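Probable exosome complex exonuclease 2 (Pyrococcus abyssi, PDB 2PO1) probably serves as a non-catalytic subunit of the archaeal exosome, an RNA-degrading complex, helping to shape the active site of its partner Rrp41. Local coordinates at residues Gly81-Asn86 with Gly116-Lys121; Ala159-Leu164 with Lys194-Val199; Asn20-Gly25 with Ala202-Ile207. All coordinates share one frame; numbering follows the deposited sequence.

Contact 1. Residues Gly81-Asn86 with Gly116-Lys121. With nucleotides of chain A.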
loop_
_atom_site.group_PDB
_atom_site.type_symbol
_atom_site.label_atom_id
_atom_site.label_comp_id
_atom_site.label_asym_id
_atom_site.label_seq_id
_atom_site.Cartn_x
_atom_site.Cartn_y
_atom_site.Cartn_z
ATOM N N GLY C 81 -24.997 1.252 16.086
ATOM C CA GLY C 81 -24.747 1.020 14.698
ATOM C C GLY C 81 -23.433 1.679 14.308
ATOM O O GLY C 81 -22.715 2.251 15.144
ATOM N N VAL C 82 -23.095 1.570 13.040
ATOM C CA VAL C 82 -21.784 1.994 12.593
ATOM C C VAL C 82 -21.943 3.122 11.606
ATOM O O VAL C 82 -22.815 3.103 10.691
ATOM C CB VAL C 82 -20.892 0.796 12.018
ATOM C CG1 VAL C 82 -19.625 1.334 11.315
ATOM C CG2 VAL C 82 -20.500 -0.155 13.104
ATOM N N MET C 83 -21.106 4.139 11.786
ATOM C CA MET C 83 -21.061 5.159 10.779
ATOM C C MET C 83 -19.621 5.439 10.423
ATOM O O MET C 83 -18.714 5.606 11.293
ATOM C CB MET C 83 -21.759 6.427 11.300
ATOM C CG MET C 83 -21.842 7.553 10.278
ATOM S SD MET C 83 -22.365 9.052 11.171
ATOM C CE MET C 83 -20.806 9.898 11.410
ATOM N N THR C 84 -19.396 5.580 9.134
ATOM C CA THR C 84 -18.084 5.857 8.663
ATOM C C THR C 84 -18.122 6.852 7.511
ATOM O O THR C 84 -19.010 6.800 6.654
ATOM C CB THR C 84 -17.359 4.499 8.300
ATOM O OG1 THR C 84 -16.031 4.791 7.925
ATOM C CG2 THR C 84 -18.036 3.822 7.164
ATOM N N THR C 85 -17.185 7.806 7.542
ATOM C CA THR C 85 -17.164 8.919 6.627
ATOM C C THR C 85 -15.895 8.907 5.870
ATOM O O THR C 85 -14.796 8.757 6.458
ATOM C CB THR C 85 -17.298 10.217 7.457
ATOM O OG1 THR C 85 -18.426 10.060 8.310
ATOM C CG2 THR C 85 -17.505 11.430 6.584
ATOM N N ASN C 86 -16.032 8.925 4.546
ATOM C CA ASN C 86 -14.889 8.984 3.667
ATOM C C ASN C 86 -15.084 10.074 2.696
ATOM O O ASN C 86 -16.183 10.240 2.140
ATOM C CB ASN C 86 -14.637 7.666 2.901
ATOM C CG ASN C 86 -13.337 7.687 2.152
ATOM O OD1 ASN C 86 -13.305 7.650 0.897
ATOM N ND2 ASN C 86 -12.236 7.678 2.889
ATOM N N GLY C 116 -18.874 16.172 13.419
ATOM C CA GLY C 116 -20.061 17.069 13.517
ATOM C C GLY C 116 -21.320 16.246 13.665
ATOM O O GLY C 116 -22.236 16.619 14.378
ATOM N N ILE C 117 -21.367 15.117 12.971
ATOM C CA ILE C 117 -22.544 14.258 12.953
ATOM C C ILE C 117 -22.448 13.353 14.142
ATOM O O ILE C 117 -23.348 13.289 14.931
ATOM C CB ILE C 117 -22.673 13.494 11.593
ATOM C CG1 ILE C 117 -22.885 14.529 10.485
ATOM C CG2 ILE C 117 -23.802 12.455 11.650
ATOM C CD1 ILE C 117 -22.514 14.063 9.056
ATOM N N ARG C 118 -21.326 12.648 14.299
ATOM C CA ARG C 118 -21.191 11.746 15.380
ATOM C C ARG C 118 -21.465 12.426 16.717
ATOM O O ARG C 118 -22.195 11.908 17.546
ATOM C CB ARG C 118 -19.765 11.154 15.385
ATOM C CG ARG C 118 -19.595 10.015 16.328
ATOM C CD ARG C 118 -18.188 9.465 16.153
ATOM N NE ARG C 118 -18.037 9.066 14.746
ATOM C CZ ARG C 118 -18.470 7.908 14.254
ATOM N NH1 ARG C 118 -19.030 6.997 15.029
ATOM N NH2 ARG C 118 -18.353 7.674 12.975
ATOM N N GLU C 119 -20.833 13.542 16.962
ATOM C CA GLU C 119 -20.771 14.017 18.340
ATOM C C GLU C 119 -22.027 14.766 18.669
ATOM O O GLU C 119 -22.334 15.039 19.841
ATOM C CB GLU C 119 -19.529 14.874 18.548
ATOM C CG GLU C 119 -18.210 14.094 18.473
ATOM C CD GLU C 119 -18.148 12.967 19.446
ATOM O OE1 GLU C 119 -17.687 11.871 19.036
ATOM O OE2 GLU C 119 -18.586 13.178 20.608
ATOM N N SER C 120 -22.796 15.086 17.644
ATOM C CA SER C 120 -24.087 15.674 17.924
ATOM C C SER C 120 -25.130 14.549 17.992
ATOM O O SER C 120 -26.282 14.833 18.187
ATOM C CB SER C 120 -24.501 16.621 16.840
ATOM O OG SER C 120 -24.554 15.873 15.644
ATOM N N LYS C 121 -24.710 13.304 17.728
ATOM C CA LYS C 121 -25.611 12.176 17.569
ATOM C C LYS C 121 -26.689 12.457 16.530
ATOM O O LYS C 121 -27.830 12.002 16.652
ATOM C CB LYS C 121 -26.193 11.832 18.909
ATOM C CG LYS C 121 -25.144 11.293 19.858
ATOM C CD LYS C 121 -25.879 10.538 20.953
ATOM C CE LYS C 121 -24.985 9.534 21.648
ATOM N NZ LYS C 121 -24.415 10.136 22.898
ATOM P P A A 7 -11.207 1.812 9.061
ATOM O OP1 A A 7 -10.466 2.181 7.820
ATOM O OP2 A A 7 -10.715 0.705 9.931
ATOM O "O5'" A A 7 -11.351 3.220 9.851
ATOM C "C5'" A A 7 -12.278 4.225 9.327
ATOM C "C4'" A A 7 -13.433 4.634 10.251
ATOM O "O4'" A A 7 -14.258 3.527 10.735
ATOM C "C3'" A A 7 -13.010 5.351 11.539
ATOM O "O3'" A A 7 -12.653 6.682 11.254
ATOM C "C2'" A A 7 -14.316 5.276 12.332
ATOM O "O2'" A A 7 -15.324 6.148 11.860
ATOM C "C1'" A A 7 -14.696 3.818 12.066
ATOM N N9 A A 7 -14.129 2.897 13.078
ATOM C C8 A A 7 -13.127 1.972 12.906
ATOM N N7 A A 7 -12.830 1.288 13.984
ATOM C C5 A A 7 -13.689 1.794 14.951
ATOM C C6 A A 7 -13.890 1.474 16.315
ATOM N N6 A A 7 -13.192 0.534 16.954
ATOM N N1 A A 7 -14.831 2.161 17.007
ATOM C C2 A A 7 -15.544 3.104 16.361
ATOM N N3 A A 7 -15.460 3.490 15.078
ATOM C C4 A A 7 -14.498 2.792 14.415
HETATM O O HOH W 1 -19.140 4.129 13.953
#
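Met83 lies against the C-terminal part of helix 104-118, its SD 3.7 Å from CG2 of Ile117 and its CE 3.7 Å from NH2 of Arg118. The thioether crosses the isoleucine at about a right angle and slides past the arginine in the opposite direction; a bend at chi3 (99°) lets CE touch both residues, a fit that suits an unbranched, flexible side chain. Arg118 NH2 donates to Met83 O at 2.7 Å with an N-H...O angle of 151°. The oxygen lies nearly in the guanidinium plane, whereas the nitrogen stands above the carbonyl plane. Water 1 accepts from both Met83 N and Arg118 NH1, and a salt bridge from NE to Asp114 further fixes the group. A leucine in place of Arg118 would probably leave Met83 O without its closest donor and take the guanidinium charge away from Asp114. The same carbonyl receives a weak 3.5 Å hydrogen bond from O2' of A7 of chain A, so the arginine probably helps to steady backbone bordering the RNA. Strand 82-89, at an edge of its mixed sheet within this chain, pairs with strand 135-147, while Ile117 also packs on Ala160 and Leu164 of helix 152-166.

Contact 2. Residues Ala159-Leu164 with Lys194-Val199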
loop_
_atom_site.group_PDB
_atom_site.type_symbol
_atom_site.label_atom_id
_atom_site.label_comp_id
_atom_site.label_asym_id
_atom_site.label_seq_id
_atom_site.Cartn_x
_atom_site.Cartn_y
_atom_site.Cartn_z
ATOM N N ALA C 159 -23.921 18.491 2.339
ATOM C CA ALA C 159 -24.256 17.289 1.554
ATOM C C ALA C 159 -24.424 16.061 2.431
ATOM O O ALA C 159 -25.285 15.251 2.157
ATOM C CB ALA C 159 -23.215 17.034 0.506
ATOM N N ALA C 160 -23.591 15.922 3.478
ATOM C CA ALA C 160 -23.558 14.675 4.274
ATOM C C ALA C 160 -24.844 14.605 5.057
ATOM O O ALA C 160 -25.564 13.610 5.005
ATOM C CB ALA C 160 -22.335 14.601 5.202
ATOM N N ILE C 161 -25.201 15.694 5.726
ATOM C CA ILE C 161 -26.385 15.630 6.526
ATOM C C ILE C 161 -27.627 15.609 5.629
ATOM O O ILE C 161 -28.655 14.993 5.979
ATOM C CB ILE C 161 -26.455 16.750 7.616
ATOM C CG1 ILE C 161 -27.571 16.424 8.625
ATOM C CG2 ILE C 161 -26.610 18.086 6.999
ATOM C CD1 ILE C 161 -27.134 15.196 9.526
ATOM N N ALA C 162 -27.553 16.273 4.488
ATOM C CA ALA C 162 -28.722 16.250 3.604
ATOM C C ALA C 162 -28.888 14.840 3.051
ATOM O O ALA C 162 -30.001 14.369 2.862
ATOM C CB ALA C 162 -28.594 17.304 2.469
ATOM N N ALA C 163 -27.786 14.137 2.793
ATOM C CA ALA C 163 -27.891 12.797 2.213
ATOM C C ALA C 163 -28.469 11.851 3.297
ATOM O O ALA C 163 -29.353 11.031 3.038
ATOM C CB ALA C 163 -26.532 12.333 1.727
ATOM N N LEU C 164 -28.031 12.026 4.546
ATOM C CA LEU C 164 -28.530 11.198 5.678
ATOM C C LEU C 164 -30.024 11.423 5.912
ATOM O O LEU C 164 -30.807 10.478 6.178
ATOM C CB LEU C 164 -27.709 11.560 6.916
ATOM C CG LEU C 164 -26.327 10.954 6.925
ATOM C CD1 LEU C 164 -25.609 11.605 8.052
ATOM C CD2 LEU C 164 -26.469 9.461 7.227
ATOM N N LYS C 194 -30.609 15.330 14.423
ATOM C CA LYS C 194 -30.128 16.694 14.512
ATOM C C LYS C 194 -29.632 17.044 13.138
ATOM O O LYS C 194 -29.410 16.150 12.309
ATOM C CB LYS C 194 -29.041 16.782 15.587
ATOM C CG LYS C 194 -29.625 17.236 16.920
ATOM C CD LYS C 194 -28.746 16.821 18.062
ATOM C CE LYS C 194 -29.599 16.308 19.242
ATOM N NZ LYS C 194 -28.951 14.948 19.565
ATOM N N ILE C 195 -29.498 18.339 12.860
ATOM C CA ILE C 195 -28.974 18.753 11.565
ATOM C C ILE C 195 -27.739 19.650 11.681
ATOM O O ILE C 195 -27.819 20.825 11.395
ATOM C CB ILE C 195 -30.064 19.377 10.629
ATOM C CG1 ILE C 195 -31.203 18.410 10.453
ATOM C CG2 ILE C 195 -29.486 19.695 9.216
ATOM C CD1 ILE C 195 -32.501 19.107 10.161
ATOM N N PRO C 196 -26.587 19.071 12.057
ATOM C CA PRO C 196 -25.365 19.838 12.166
ATOM C C PRO C 196 -24.928 20.313 10.790
ATOM O O PRO C 196 -25.042 19.566 9.803
ATOM C CB PRO C 196 -24.364 18.808 12.712
ATOM C CG PRO C 196 -24.871 17.509 12.216
ATOM C CD PRO C 196 -26.342 17.644 12.349
ATOM N N VAL C 197 -24.459 21.558 10.738
ATOM C CA VAL C 197 -24.091 22.236 9.502
ATOM C C VAL C 197 -22.759 22.876 9.819
ATOM O O VAL C 197 -22.663 23.602 10.805
ATOM C CB VAL C 197 -25.163 23.313 9.144
ATOM C CG1 VAL C 197 -24.661 24.239 8.068
ATOM C CG2 VAL C 197 -26.437 22.645 8.672
ATOM N N PRO C 198 -21.696 22.554 9.043
ATOM C CA PRO C 198 -20.476 23.305 9.368
ATOM C C PRO C 198 -20.578 24.650 8.718
ATOM O O PRO C 198 -21.081 24.770 7.575
ATOM C CB PRO C 198 -19.338 22.508 8.716
ATOM C CG PRO C 198 -19.961 21.341 8.050
ATOM C CD PRO C 198 -21.470 21.607 7.931
ATOM N N VAL C 199 -20.159 25.673 9.454
ATOM C CA VAL C 199 -19.964 26.937 8.801
ATOM C C VAL C 199 -18.501 27.303 8.912
ATOM O O VAL C 199 -17.942 27.205 9.979
ATOM C CB VAL C 199 -20.884 27.976 9.429
ATOM C CG1 VAL C 199 -20.538 29.316 8.916
ATOM C CG2 VAL C 199 -22.376 27.592 9.125
#
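Lys194 meets Ile161 through its backbone: Lys194 O lies 3.7 Å from Ile161 CD1, where the RNase PH fold brings helix 152-166 against the chain entering strand 197-204. This carbonyl is buried by the contact and has no polar partner in the model. The lysine side chain leads off, and its NZ bonds to Ser120 O, so the long aliphatic stem carries the charge out of the apolar interface. Ile195 follows, with CG2 3.8 Å from Ile161 CG1; the two side chains cross at about a right angle. CG2 stands anti to the backbone N of Ile195 (chi1 -56° for CG1), which sets this methyl against the helix, while the side chain also packs on Leu269 of helix 247-275. Its backbone N bonds to Glu230 and its O to Arg265. At Pro196 the ring brings CD to 3.8 Å from Ile161 CD1, and having no N-H it adds no donor to this apolar surface; the ring also rests on Ile117 of helix 104-118. Val197 starts the strand, pairing with Thr228, and packs instead on Ile264 and Ile268 of helix 247-275.

One helix residue thus serves three successive partners. Ile161 suits the task because its two branches diverge: chi1 (-167°) places CG1 against Ile195, and chi2 (71°) then directs CD1 to Lys194 O and the proline ring, while the short branch reaches the next peptide, with Ile161 CG2 3.5 Å from Pro196 O.

Contact 3. Residues Asn20-Gly25 with Ala202-Ile207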
loop_
_atom_site.group_PDB
_atom_site.type_symbol
_atom_site.label_atom_id
_atom_site.label_comp_id
_atom_site.label_asym_id
_atom_site.label_seq_id
_atom_site.Cartn_x
_atom_site.Cartn_y
_atom_site.Cartn_z
ATOM N N ASN C 20 -7.082 44.068 -0.435
ATOM C CA ASN C 20 -7.450 45.440 -0.587
ATOM C C ASN C 20 -8.935 45.572 -0.755
ATOM O O ASN C 20 -9.522 46.466 -0.175
ATOM C CB ASN C 20 -6.684 46.105 -1.742
ATOM C CG ASN C 20 -5.221 46.306 -1.425
ATOM O OD1 ASN C 20 -4.720 45.749 -0.442
ATOM N ND2 ASN C 20 -4.506 47.083 -2.263
ATOM N N LEU C 21 -9.542 44.717 -1.563
ATOM C CA LEU C 21 -10.986 44.699 -1.641
ATOM C C LEU C 21 -11.573 44.503 -0.249
ATOM O O LEU C 21 -12.506 45.204 0.133
ATOM C CB LEU C 21 -11.482 43.571 -2.529
ATOM C CG LEU C 21 -11.786 43.882 -3.984
ATOM C CD1 LEU C 21 -12.322 42.659 -4.657
ATOM C CD2 LEU C 21 -12.760 44.985 -4.107
ATOM N N LEU C 22 -10.997 43.569 0.512
ATOM C CA LEU C 22 -11.489 43.295 1.854
ATOM C C LEU C 22 -11.477 44.519 2.709
ATOM O O LEU C 22 -12.433 44.761 3.440
ATOM C CB LEU C 22 -10.676 42.217 2.526
ATOM C CG LEU C 22 -11.134 40.787 2.361
ATOM C CD1 LEU C 22 -10.415 40.026 3.445
ATOM C CD2 LEU C 22 -12.642 40.635 2.489
ATOM N N LYS C 23 -10.410 45.313 2.596
ATOM C CA LYS C 23 -10.318 46.620 3.289
ATOM C C LYS C 23 -11.458 47.569 2.945
ATOM O O LYS C 23 -11.814 48.458 3.732
ATOM C CB LYS C 23 -8.975 47.290 2.983
ATOM C CG LYS C 23 -7.798 46.873 3.898
ATOM C CD LYS C 23 -7.677 45.371 4.112
ATOM C CE LYS C 23 -6.410 45.011 4.923
ATOM N NZ LYS C 23 -5.182 45.703 4.413
ATOM N N GLU C 24 -12.047 47.385 1.774
ATOM C CA GLU C 24 -13.121 48.250 1.330
ATOM C C GLU C 24 -14.456 47.564 1.555
ATOM O O GLU C 24 -15.487 47.996 1.019
ATOM C CB GLU C 24 -12.934 48.609 -0.145
ATOM C CG GLU C 24 -11.554 49.155 -0.478
ATOM C CD GLU C 24 -11.356 49.344 -1.973
ATOM O OE1 GLU C 24 -12.101 50.174 -2.552
ATOM O OE2 GLU C 24 -10.464 48.658 -2.559
ATOM N N GLY C 25 -14.417 46.482 2.340
ATOM C CA GLY C 25 -15.606 45.804 2.797
ATOM C C GLY C 25 -16.131 44.948 1.693
ATOM O O GLY C 25 -17.303 44.552 1.725
ATOM N N ALA C 202 -12.773 32.023 6.477
ATOM C CA ALA C 202 -11.360 32.252 6.162
ATOM C C ALA C 202 -10.967 33.510 6.891
ATOM O O ALA C 202 -11.688 34.477 6.859
ATOM C CB ALA C 202 -11.188 32.442 4.681
ATOM N N LYS C 203 -9.848 33.481 7.599
ATOM C CA LYS C 203 -9.292 34.709 8.091
ATOM C C LYS C 203 -8.315 35.202 7.036
ATOM O O LYS C 203 -7.355 34.491 6.663
ATOM C CB LYS C 203 -8.593 34.488 9.418
ATOM C CG LYS C 203 -7.824 35.680 9.924
ATOM C CD LYS C 203 -7.602 35.549 11.417
ATOM C CE LYS C 203 -6.852 36.764 11.939
ATOM N NZ LYS C 203 -6.718 36.618 13.415
ATOM N N ILE C 204 -8.586 36.400 6.528
ATOM C CA ILE C 204 -7.711 37.091 5.564
ATOM C C ILE C 204 -7.324 38.433 6.162
ATOM O O ILE C 204 -8.165 39.318 6.316
ATOM C CB ILE C 204 -8.424 37.276 4.221
ATOM C CG1 ILE C 204 -9.001 35.929 3.760
ATOM C CG2 ILE C 204 -7.491 37.928 3.198
ATOM C CD1 ILE C 204 -9.824 35.977 2.451
ATOM N N GLY C 205 -6.054 38.566 6.531
ATOM C CA GLY C 205 -5.629 39.675 7.364
ATOM C C GLY C 205 -6.420 39.659 8.664
ATOM O O GLY C 205 -6.449 38.651 9.373
ATOM N N ASN C 206 -7.084 40.763 8.977
ATOM C CA ASN C 206 -7.820 40.853 10.228
ATOM C C ASN C 206 -9.307 40.665 10.035
ATOM O O ASN C 206 -10.111 41.071 10.858
ATOM C CB ASN C 206 -7.499 42.160 10.943
ATOM C CG ASN C 206 -6.160 42.097 11.647
ATOM O OD1 ASN C 206 -5.627 41.006 11.908
ATOM N ND2 ASN C 206 -5.597 43.261 11.949
ATOM N N ILE C 207 -9.654 40.015 8.947
ATOM C CA ILE C 207 -11.035 39.915 8.552
ATOM C C ILE C 207 -11.407 38.451 8.330
ATOM O O ILE C 207 -10.703 37.718 7.610
ATOM C CB ILE C 207 -11.248 40.699 7.244
ATOM C CG1 ILE C 207 -11.267 42.193 7.516
ATOM C CG2 ILE C 207 -12.553 40.323 6.639
ATOM C CD1 ILE C 207 -10.924 43.011 6.298
#
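Leu22 and Ile207 bury the most surface here, and Ile204 completes an apolar cluster between helix 13-23 and the turn that follows strand 197-204. Leu22 CD1 sits in the corner formed by the two isoleucines. This methyl lies 3.5 Å from Ile204 CB, tighter than a usual carbon contact, with Ile204 CG2 at 3.6 Å; the leucine and Ile204 cross at about a right angle. Towards the other isoleucine, Leu22 CD1 is 3.9 Å from Ile207 CG2, and these two side chains run past one another in opposite directions. CG1 of Ile207, placed anti to the carbonyl carbon (chi1 -75°), carries CD1 back to the helix, where it touches Leu22 O at 3.7 Å and Leu22 CB at 3.9 Å. The forked leucine can meet both beta-branched neighbours, chiefly through CD1 and with CD2 also near Ile207 CG2, and it packs on Phe33 and Val209 as well. Lys23 lies at the exposed margin, its aliphatic part covering a little of the turn.

Both segments run out of regular structure beside the cluster. Gly25, with positive phi, is the C-prime residue of a Schellman motif ending the helix, and Gly25 N bonds to Leu22 O. In the other segment, Ile204 and Ile207 bond to each other through N and O in both directions around a type II' beta turn, with Gly205 taking the positive phi at its first corner: the arrangement of a two-residue beta hairpin, here joining strands 197-204 and 207-210.

Contacts 1 and 2 are buried and adjoin near the centre of the chain, whereas contact 3 lies about 26 Å from that centre and is only partly buried. The first two share a seam, bridged by the end of helix 104-118, where Gly116 O lies 3.5 Å from Pro196 CB. Contact 2 uses the residues leading into strand 197-204, contact 3 its far end and the turn after it. Chemistry follows place. Contact 1, bordering the RNA, joins packing to a charged side chain and water; contacts 2 and 3 have no hydrogen bonds between their segments and rely on aliphatic packing, with a proline ring and backbone carbonyls taking part in contact 2.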